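Long-range contacts in capsid protein (PDB 5YKU), which forms the protruding P-domain of a shrimp nodavirus capsid, the part that probably builds the dimeric spikes on the particle surface: residues Pro46-Val51 and Lys111-Arg116; Gln57-Thr62 and Ile72-Thr77. All blocks are in the same frame, centred on the assembly; numbering follows the deposited sequence.

Interaction 1 (Pro46-Val51 and Lys111-Arg116); sequences PYMDRV and KPYQYR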
ATOM      1  N   PRO A  46       2.729   3.821  -3.412  1.00  7.98           N
ATOM      2  CA  PRO A  46       1.490   4.279  -4.015  1.00  7.79           C
ATOM      3  C   PRO A  46       1.618   4.450  -5.474  1.00  7.25           C
ATOM      4  O   PRO A  46       2.704   4.764  -5.969  1.00  8.55           O
ATOM      5  CB  PRO A  46       1.214   5.587  -3.304  1.00  7.82           C
ATOM      6  CG  PRO A  46       2.622   6.137  -3.013  1.00  7.80           C
ATOM      7  CD  PRO A  46       3.451   4.917  -2.752  1.00  8.15           C
ATOM      8  N   TYR A  47       0.548   4.292  -6.190  1.00  7.73           N
ATOM      9  CA  TYR A  47       0.440   4.773  -7.596  1.00  7.37           C
ATOM     10  C   TYR A  47      -0.917   5.373  -7.744  1.00  7.86           C
ATOM     11  O   TYR A  47      -1.774   5.249  -6.848  1.00  8.06           O
ATOM     12  CB  TYR A  47       0.750   3.686  -8.648  1.00  8.33           C
ATOM     13  CG  TYR A  47      -0.352   2.692  -8.929  1.00  9.04           C
ATOM     14  CD1 TYR A  47      -1.237   2.943  -9.995  1.00 10.08           C
ATOM     15  CD2 TYR A  47      -0.535   1.521  -8.240  1.00  8.21           C
ATOM     16  CE1 TYR A  47      -2.251   2.054 -10.318  1.00 10.53           C
ATOM     17  CE2 TYR A  47      -1.528   0.640  -8.520  1.00  9.42           C
ATOM     18  CZ  TYR A  47      -2.385   0.950  -9.553  1.00 10.92           C
ATOM     19  OH  TYR A  47      -3.420   0.022  -9.832  1.00 13.12           O
HETATM   20  N   MSE A  48      -1.187   6.029  -8.832  1.00  7.80           N
HETATM   21  CA  MSE A  48      -2.480   6.633  -9.100  1.00  8.61           C
HETATM   22  C   MSE A  48      -2.839   6.471 -10.547  1.00  8.36           C
HETATM   23  O   MSE A  48      -2.121   6.852 -11.479  1.00  8.65           O
HETATM   24  CB  MSE A  48      -2.509   8.084  -8.642  1.00  9.14           C
HETATM   25  CG  MSE A  48      -3.882   8.646  -8.500  1.00  9.76           C
HETATM   26 SE   MSE A  48      -3.886  10.310  -7.415  0.67  9.53          SE
HETATM   27  CE  MSE A  48      -3.499   9.537  -5.677  1.00 10.70           C
ATOM     28  N   ASP A  49      -4.079   6.026 -10.747  1.00  8.68           N
ATOM     29  CA  ASP A  49      -4.741   6.027 -12.046  1.00  9.59           C
ATOM     30  C   ASP A  49      -6.204   6.200 -11.684  1.00  8.93           C
ATOM     31  O   ASP A  49      -6.924   5.194 -11.523  1.00  9.89           O
ATOM     32  CB  ASP A  49      -4.457   4.743 -12.842  1.00  9.65           C
ATOM     33  CG  ASP A  49      -5.207   4.741 -14.098  1.00 12.12           C
ATOM     34  OD1 ASP A  49      -5.760   5.714 -14.554  1.00 15.40           O
ATOM     35  OD2 ASP A  49      -5.189   3.646 -14.821  1.00 15.92           O
ATOM     36  N   ARG A  50      -6.621   7.430 -11.449  1.00  7.79           N
ATOM     37  CA  ARG A  50      -7.834   7.658 -10.639  1.00  8.20           C
ATOM     38  C   ARG A  50      -8.326   9.048 -10.832  1.00  8.10           C
ATOM     39  O   ARG A  50      -7.575  10.038 -10.638  1.00  8.99           O
ATOM     40  CB  ARG A  50      -7.455   7.443  -9.186  1.00  9.02           C
ATOM     41  CG  ARG A  50      -8.595   7.549  -8.192  1.00  8.76           C
ATOM     42  CD  ARG A  50      -8.066   7.440  -6.778  1.00  9.12           C
ATOM     43  NE  ARG A  50      -9.074   7.562  -5.729  1.00  9.14           N
ATOM     44  CZ  ARG A  50      -9.517   8.688  -5.190  1.00  9.01           C
ATOM     45  NH1 ARG A  50      -9.190   9.875  -5.674  1.00  9.85           N
ATOM     46  NH2 ARG A  50     -10.337   8.599  -4.156  1.00  9.72           N
ATOM     47  N   VAL A  51      -9.577   9.213 -11.233  1.00  9.51           N
ATOM     48  CA  VAL A  51     -10.204  10.479 -11.325  1.00  9.24           C
ATOM     49  C   VAL A  51     -10.296  11.122  -9.971  1.00  9.07           C
ATOM     50  O   VAL A  51     -10.731  10.487  -9.006  1.00 10.76           O
ATOM     51  CB  VAL A  51     -11.567  10.377 -12.002  1.00 10.66           C
ATOM     52  CG1 VAL A  51     -12.342  11.667 -11.962  1.00 13.54           C
ATOM     53  CG2 VAL A  51     -11.470   9.818 -13.388  1.00 13.19           C
ATOM     54  N   LYS A 111     -13.629   6.269  -4.845  1.00  9.71           N
ATOM     55  CA  LYS A 111     -12.776   5.364  -5.615  1.00 10.32           C
ATOM     56  C   LYS A 111     -11.587   4.908  -4.784  1.00  8.99           C
ATOM     57  O   LYS A 111     -11.007   5.745  -4.035  1.00  9.31           O
ATOM     58  CB  LYS A 111     -12.286   6.006  -6.868  1.00 11.00           C
ATOM     59  CG  LYS A 111     -13.455   6.449  -7.768  1.00 13.83           C
ATOM     60  CD  LYS A 111     -12.993   6.984  -9.050  1.00 16.65           C
ATOM     61  CE  LYS A 111     -14.161   7.416  -9.962  1.00 22.16           C
ATOM     62  NZ  LYS A 111     -14.810   8.657  -9.460  1.00 26.23           N
ATOM     63  N   PRO A 112     -11.149   3.702  -4.853  1.00  8.95           N
ATOM     64  CA  PRO A 112     -10.011   3.245  -4.058  1.00  8.92           C
ATOM     65  C   PRO A 112      -8.729   3.969  -4.429  1.00  8.50           C
ATOM     66  O   PRO A 112      -8.503   4.350  -5.576  1.00  9.34           O
ATOM     67  CB  PRO A 112      -9.880   1.781  -4.367  1.00 10.40           C
ATOM     68  CG  PRO A 112     -11.272   1.362  -4.889  1.00 14.23           C
ATOM     69  CD  PRO A 112     -11.835   2.549  -5.547  1.00 11.08           C
ATOM     70  N   TYR A 113      -7.896   4.169  -3.416  1.00  7.83           N
ATOM     71  CA  TYR A 113      -6.492   4.463  -3.675  1.00  7.46           C
ATOM     72  C   TYR A 113      -5.793   3.162  -3.938  1.00  7.57           C
ATOM     73  O   TYR A 113      -6.284   2.046  -3.604  1.00  8.67           O
ATOM     74  CB  TYR A 113      -5.921   5.253  -2.513  1.00  8.36           C
ATOM     75  CG  TYR A 113      -6.406   6.704  -2.519  1.00  8.00           C
ATOM     76  CD1 TYR A 113      -6.099   7.509  -3.619  1.00  7.50           C
ATOM     77  CD2 TYR A 113      -7.086   7.257  -1.480  1.00  8.73           C
ATOM     78  CE1 TYR A 113      -6.499   8.873  -3.681  1.00  7.55           C
ATOM     79  CE2 TYR A 113      -7.507   8.608  -1.508  1.00  7.67           C
ATOM     80  CZ  TYR A 113      -7.214   9.374  -2.623  1.00  7.77           C
ATOM     81  OH  TYR A 113      -7.579  10.684  -2.710  1.00  9.45           O
ATOM     82  N   GLN A 114      -4.611   3.241  -4.571  1.00  7.51           N
ATOM     83  CA  GLN A 114      -3.976   2.117  -5.309  1.00  7.50           C
ATOM     84  C   GLN A 114      -2.549   1.958  -4.911  1.00  7.89           C
ATOM     85  O   GLN A 114      -1.831   2.923  -4.660  1.00  7.78           O
ATOM     86  CB  GLN A 114      -4.068   2.437  -6.801  1.00  8.12           C
ATOM     87  CG  GLN A 114      -5.539   2.559  -7.307  1.00  8.43           C
ATOM     88  CD  GLN A 114      -5.627   3.444  -8.501  1.00  8.78           C
ATOM     89  OE1 GLN A 114      -5.213   4.626  -8.494  1.00  9.12           O
ATOM     90  NE2 GLN A 114      -6.212   2.982  -9.581  1.00 10.29           N
ATOM     91  N   TYR A 115      -2.086   0.732  -4.855  1.00  7.85           N
ATOM     92  CA  TYR A 115      -0.762   0.402  -4.432  1.00  8.19           C
ATOM     93  C   TYR A 115      -0.092  -0.596  -5.347  1.00  7.90           C
ATOM     94  O   TYR A 115      -0.731  -1.351  -6.081  1.00  7.98           O
ATOM     95  CB  TYR A 115      -0.752  -0.113  -2.972  1.00  8.93           C
ATOM     96  CG  TYR A 115      -1.367  -1.476  -2.814  1.00  9.41           C
ATOM     97  CD1 TYR A 115      -0.705  -2.635  -3.173  1.00  9.18           C
ATOM     98  CD2 TYR A 115      -2.634  -1.600  -2.229  1.00  9.19           C
ATOM     99  CE1 TYR A 115      -1.334  -3.885  -2.922  1.00  9.32           C
ATOM    100  CE2 TYR A 115      -3.270  -2.779  -2.089  1.00 10.64           C
ATOM    101  CZ  TYR A 115      -2.590  -3.925  -2.414  1.00  9.81           C
ATOM    102  OH  TYR A 115      -3.244  -5.164  -2.248  1.00 13.35           O
ATOM    103  N   ARG A 116       1.259  -0.561  -5.345  1.00  8.55           N
ATOM    104  CA  ARG A 116       2.146  -1.453  -6.128  1.00  7.76           C
ATOM    105  C   ARG A 116       3.137  -2.072  -5.180  1.00  8.85           C
ATOM    106  O   ARG A 116       3.789  -1.336  -4.425  1.00  9.31           O
ATOM    107  CB  ARG A 116       2.803  -0.662  -7.234  1.00  8.25           C
ATOM    108  CG  ARG A 116       3.741  -1.530  -8.076  1.00  9.69           C
ATOM    109  CD  ARG A 116       4.446  -0.677  -9.156  1.00  9.89           C
ATOM    110  NE  ARG A 116       3.523   0.056  -9.992  1.00 10.69           N
ATOM    111  CZ  ARG A 116       2.748  -0.440 -10.923  1.00 11.32           C
ATOM    112  NH1 ARG A 116       2.823  -1.689 -11.296  1.00 11.58           N
ATOM    113  NH2 ARG A 116       1.949   0.419 -11.570  1.00 11.68           N
TER
HETATM  114  O   HOH W   1      -4.385   5.770  -6.077  1.00  8.32           O
HETATM  115  O   HOH W   2     -13.146  10.170  -7.602  1.00 14.67           O
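The carbonyl oxygen of Lys111 is gripped by two nitrogens of Arg50, which approach it from the same face of its carbonyl plane. Arg50 NH2 lies 2.9 Å from Lys111 O, and Arg50 NE lies 3.1 Å from the same oxygen. Both bonds lie close to the guanidinium plane; NE and NH2 take the oxygen side-on. NE also makes a weak bond to Pro112 O. The guanidinium is stacked on the Tyr113 ring, with planes 18° apart and Arg50 CZ 3.4 Å from Tyr113 CE1. The Arg50 chain reaches this ring because it is straight, with CG anti to the backbone N (chi1 -176°) and no bend up to NE. NH2 also bonds to Gln57 OE1 and NH1 forms a salt bridge with Asp76 OD2, which helps fix the rotation of the group.

The Gln114 amide pairs with the backbone of Asp49. Asp49 N donates to Gln114 OE1 at 2.9 Å, and Gln114 NE2 returns a bond to Asp49 O at 3.0 Å. A water bound to Gln114 OE1 also donates to Tyr47 O. Gln114 CB sits over one face of the Tyr47 ring, 3.7 Å from its centroid, as a CH-pi contact. Arg116 NH2 sits above the opposite face, toward the rim, and the guanidinium is a cation-pi partner there, with the planes 41° apart. Arg116 NH1 is held by Ala13 O.

Tyr47 N donates to Gln114 O at 3.1 Å. Beyond it the two chains separate, and side chains bridge the gap. Here the antiparallel strands 41-47 and 114-121 diverge, and an arginine-tyrosine stack joins the flanking loops of the P-domain beta fold.

Interaction 2 (Gln57-Thr62 and Ile72-Thr77); sequences QKCTIT and ISYFDT
Residues 57-62 and 72-75 run as antiparallel strands, 170° apart in direction and 4.8 Å between axes, with Cys59-Tyr74 and Ile61-Ile72 as hydrogen-bonded pairs. Each pair makes two backbone bonds; Tyr74 N to Cys59 O is 2.8 Å. Thr60 and Ser73 form the non-hydrogen-bonded pair between them. Their hydroxyls share one water, 2.7 Å from both Thr60 OG1 and Ser73 OG.

Cys59, Ile61, Ile72 and Tyr74 line the other, buried face. Ile61 CD1 meets the edge of the Tyr74 ring at CE2, 3.9 Å away. Cys59 SG lies obliquely beside the same ring, 5.3 Å from its centroid. The Tyr74 hydroxyl is bonded to Gln114 O and to Trp19 NE1.

The two strands form a beta hairpin within the antiparallel sheet of the P-domain. Strand 96-104 continues the sheet beyond 57-63, and strand 81-89 continues it beyond 69-75.

At the open end of the hairpin, Lys58 CA faces the edge of the Phe75 ring at CD1, 3.6 Å away. Asp76 then takes over from the backbone pairing. Its CG lies between its own N and carbonyl carbon (chi1 67°), which turns OD1 to Gln57 N at 3.1 Å. Thr77 OG1 donates to the same OD1 from the opposite face of the carboxylate, at 2.8 Å. Asp76 OD2 is held by Ser53 OG, among others.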
ATOM      1  N   GLN A  57      -9.979  13.910  -0.543  1.00  8.50           N
ATOM      2  CA  GLN A  57      -9.957  12.574   0.009  1.00  8.29           C
ATOM      3  C   GLN A  57      -8.539  12.251   0.438  1.00  8.36           C
ATOM      4  O   GLN A  57      -7.655  11.909  -0.378  1.00  9.80           O
ATOM      5  CB  GLN A  57     -10.591  11.582  -0.999  1.00  9.15           C
ATOM      6  CG  GLN A  57     -12.038  11.907  -1.224  1.00  9.47           C
ATOM      7  CD  GLN A  57     -12.803  11.005  -2.136  1.00 10.44           C
ATOM      8  OE1 GLN A  57     -12.199  10.321  -3.013  1.00 10.22           O
ATOM      9  NE2 GLN A  57     -14.072  10.978  -1.995  1.00 10.38           N
ATOM     10  N   LYS A  58      -8.230  12.391   1.714  1.00  8.41           N
ATOM     11  CA  LYS A  58      -6.919  12.161   2.276  1.00  8.41           C
ATOM     12  C   LYS A  58      -6.818  10.771   2.886  1.00  8.88           C
ATOM     13  O   LYS A  58      -7.718  10.354   3.654  1.00  8.93           O
ATOM     14  CB  LYS A  58      -6.652  13.164   3.418  1.00  8.62           C
ATOM     15  CG  LYS A  58      -5.218  13.099   3.952  1.00 10.61           C
ATOM     16  CD  LYS A  58      -5.001  14.078   5.148  1.00 12.33           C
ATOM     17  CE  LYS A  58      -3.623  14.006   5.652  1.00 15.49           C
ATOM     18  NZ  LYS A  58      -3.577  15.030   6.784  1.00 24.10           N
ATOM     19  N   CYS A  59      -5.750  10.050   2.556  1.00  8.02           N
ATOM     20  CA  CYS A  59      -5.515   8.748   3.176  1.00  8.63           C
ATOM     21  C   CYS A  59      -4.050   8.619   3.525  1.00  8.85           C
ATOM     22  O   CYS A  59      -3.200   8.979   2.700  1.00  9.95           O
ATOM     23  CB  CYS A  59      -5.918   7.657   2.136  1.00  8.43           C
ATOM     24  SG  CYS A  59      -5.539   5.967   2.724  1.00 10.53           S
ATOM     25  N   THR A  60      -3.797   8.147   4.707  1.00  9.12           N
ATOM     26  CA  THR A  60      -2.438   7.897   5.196  1.00  9.32           C
ATOM     27  C   THR A  60      -2.307   6.485   5.650  1.00  9.90           C
ATOM     28  O   THR A  60      -3.240   5.989   6.391  1.00 11.14           O
ATOM     29  CB  THR A  60      -2.079   8.850   6.350  1.00 11.09           C
ATOM     30  OG1 THR A  60      -2.395  10.190   5.996  1.00 11.98           O
ATOM     31  CG2 THR A  60      -0.657   8.784   6.697  1.00 12.80           C
ATOM     32  N   ILE A  61      -1.270   5.788   5.290  1.00  9.44           N
ATOM     33  CA  ILE A  61      -1.120   4.348   5.554  1.00  9.55           C
ATOM     34  C   ILE A  61       0.181   4.076   6.194  1.00  9.61           C
ATOM     35  O   ILE A  61       1.224   4.580   5.769  1.00  9.36           O
ATOM     36  CB  ILE A  61      -1.259   3.531   4.265  1.00 11.20           C
ATOM     37  CG1 ILE A  61      -2.597   4.024   3.622  1.00 12.40           C
ATOM     38  CG2 ILE A  61      -1.147   2.033   4.561  1.00 11.70           C
ATOM     39  CD1 ILE A  61      -2.986   3.195   2.515  1.00 13.47           C
ATOM     40  N   THR A  62       0.155   3.213   7.231  1.00  9.60           N
ATOM     41  CA  THR A  62       1.345   2.662   7.829  1.00  9.78           C
ATOM     42  C   THR A  62       1.177   1.141   7.933  1.00  9.83           C
ATOM     43  O   THR A  62       0.036   0.638   7.793  1.00 10.47           O
ATOM     44  CB  THR A  62       1.607   3.301   9.212  1.00 10.73           C
ATOM     45  OG1 THR A  62       0.470   3.041  10.056  1.00 13.89           O
ATOM     46  CG2 THR A  62       1.911   4.739   9.133  1.00 11.39           C
ATOM     47  N   ILE A  72       2.696   6.009   3.703  1.00  9.14           N
ATOM     48  CA  ILE A  72       2.183   6.339   2.384  1.00  8.92           C
ATOM     49  C   ILE A  72       1.063   7.388   2.487  1.00  8.56           C
ATOM     50  O   ILE A  72       0.202   7.279   3.366  1.00  9.36           O
ATOM     51  CB  ILE A  72       1.700   5.110   1.607  1.00  8.99           C
ATOM     52  CG1 ILE A  72       2.853   4.221   1.279  1.00  9.73           C
ATOM     53  CG2 ILE A  72       0.939   5.489   0.356  1.00  9.07           C
ATOM     54  CD1 ILE A  72       2.553   2.887   0.673  1.00 10.84           C
ATOM     55  N   SER A  73       1.113   8.395   1.605  1.00  8.04           N
ATOM     56  CA  SER A  73       0.141   9.453   1.601  1.00  8.41           C
ATOM     57  C   SER A  73      -0.551   9.558   0.297  1.00  7.99           C
ATOM     58  O   SER A  73       0.114   9.648  -0.782  1.00  8.69           O
ATOM     59  CB  SER A  73       0.782  10.782   1.885  1.00 10.05           C
ATOM     60  OG  SER A  73       1.200  10.894   3.235  1.00 12.18           O
ATOM     61  N   TYR A  74      -1.898   9.673   0.278  1.00  7.78           N
ATOM     62  CA  TYR A  74      -2.710   9.982  -0.872  1.00  8.58           C
ATOM     63  C   TYR A  74      -3.493  11.240  -0.633  1.00  8.58           C
ATOM     64  O   TYR A  74      -4.073  11.426   0.446  1.00  8.74           O
ATOM     65  CB  TYR A  74      -3.688   8.885  -1.180  1.00  8.66           C
ATOM     66  CG  TYR A  74      -3.073   7.528  -1.456  1.00  7.67           C
ATOM     67  CD1 TYR A  74      -2.711   7.135  -2.755  1.00  7.67           C
ATOM     68  CD2 TYR A  74      -2.926   6.632  -0.431  1.00  8.58           C
ATOM     69  CE1 TYR A  74      -2.162   5.890  -2.987  1.00  7.53           C
ATOM     70  CE2 TYR A  74      -2.408   5.362  -0.669  1.00  7.81           C
ATOM     71  CZ  TYR A  74      -2.036   4.995  -1.937  1.00  7.90           C
ATOM     72  OH  TYR A  74      -1.489   3.744  -2.171  1.00  7.94           O
ATOM     73  N   PHE A  75      -3.642  12.068  -1.652  1.00  7.94           N
ATOM     74  CA  PHE A  75      -4.580  13.226  -1.637  1.00  7.97           C
ATOM     75  C   PHE A  75      -4.873  13.565  -3.025  1.00  7.83           C
ATOM     76  O   PHE A  75      -3.959  13.632  -3.859  1.00  9.45           O
ATOM     77  CB  PHE A  75      -3.977  14.422  -0.898  1.00  9.20           C
ATOM     78  CG  PHE A  75      -4.990  15.460  -0.524  1.00  9.42           C
ATOM     79  CD1 PHE A  75      -5.957  15.143   0.412  1.00 11.44           C
ATOM     80  CD2 PHE A  75      -5.052  16.667  -1.079  1.00 10.18           C
ATOM     81  CE1 PHE A  75      -6.872  16.079   0.875  1.00 11.83           C
ATOM     82  CE2 PHE A  75      -6.023  17.617  -0.673  1.00 10.36           C
ATOM     83  CZ  PHE A  75      -6.871  17.350   0.337  1.00 11.89           C
ATOM     84  N   ASP A  76      -6.134  13.817  -3.379  1.00  8.77           N
ATOM     85  CA  ASP A  76      -6.543  13.955  -4.776  1.00  8.74           C
ATOM     86  C   ASP A  76      -6.902  15.323  -5.228  1.00  9.41           C
ATOM     87  O   ASP A  76      -7.272  15.447  -6.380  1.00 10.55           O
ATOM     88  CB  ASP A  76      -7.655  12.939  -5.043  1.00  8.72           C
ATOM     89  CG  ASP A  76      -8.953  13.211  -4.302  1.00  8.99           C
ATOM     90  OD1 ASP A  76      -8.965  14.115  -3.415  1.00  9.04           O
ATOM     91  OD2 ASP A  76      -9.976  12.519  -4.682  1.00  9.73           O
ATOM     92  N   THR A  77      -6.863  16.335  -4.402  1.00 10.07           N
ATOM     93  CA  THR A  77      -7.476  17.627  -4.756  1.00 10.47           C
ATOM     94  C   THR A  77      -6.494  18.729  -4.614  1.00 11.49           C
ATOM     95  O   THR A  77      -6.033  19.063  -3.496  1.00 13.57           O
ATOM     96  CB  THR A  77      -8.714  17.909  -3.878  1.00 10.24           C
ATOM     97  OG1 THR A  77      -9.649  16.809  -3.990  1.00 10.69           O
ATOM     98  CG2 THR A  77      -9.376  19.172  -4.265  1.00 11.89           C
TER
HETATM   99  O   HOH W   3      -1.026  11.809   4.377  1.00 13.76           O

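How the interactions relate
The centres of the two contacts are about 10 Å apart, and both belong to one antiparallel sheet. Interaction 2 is nested along the chain inside the long loop closed by interaction 1, and strand 57-63 follows strand 41-47. Across the sheet, strand 81-89 separates 41-47 from the 57-63/69-75 hairpin. The contacts nevertheless meet directly, through tyrosine hydroxyls on backbone carbonyls and through packing. Tyr113 OH lies 2.6 Å from Gln57 O, a probable hydrogen bond, and the Tyr74 hydroxyl makes the matching link to Gln114. Pro46 CB packs on Tyr74 CE1 at 3.4 Å. These links tie the start of strand 114-121, the loop before it and the end of strand 41-47 to the 57-63/69-75 hairpin of the spike domain.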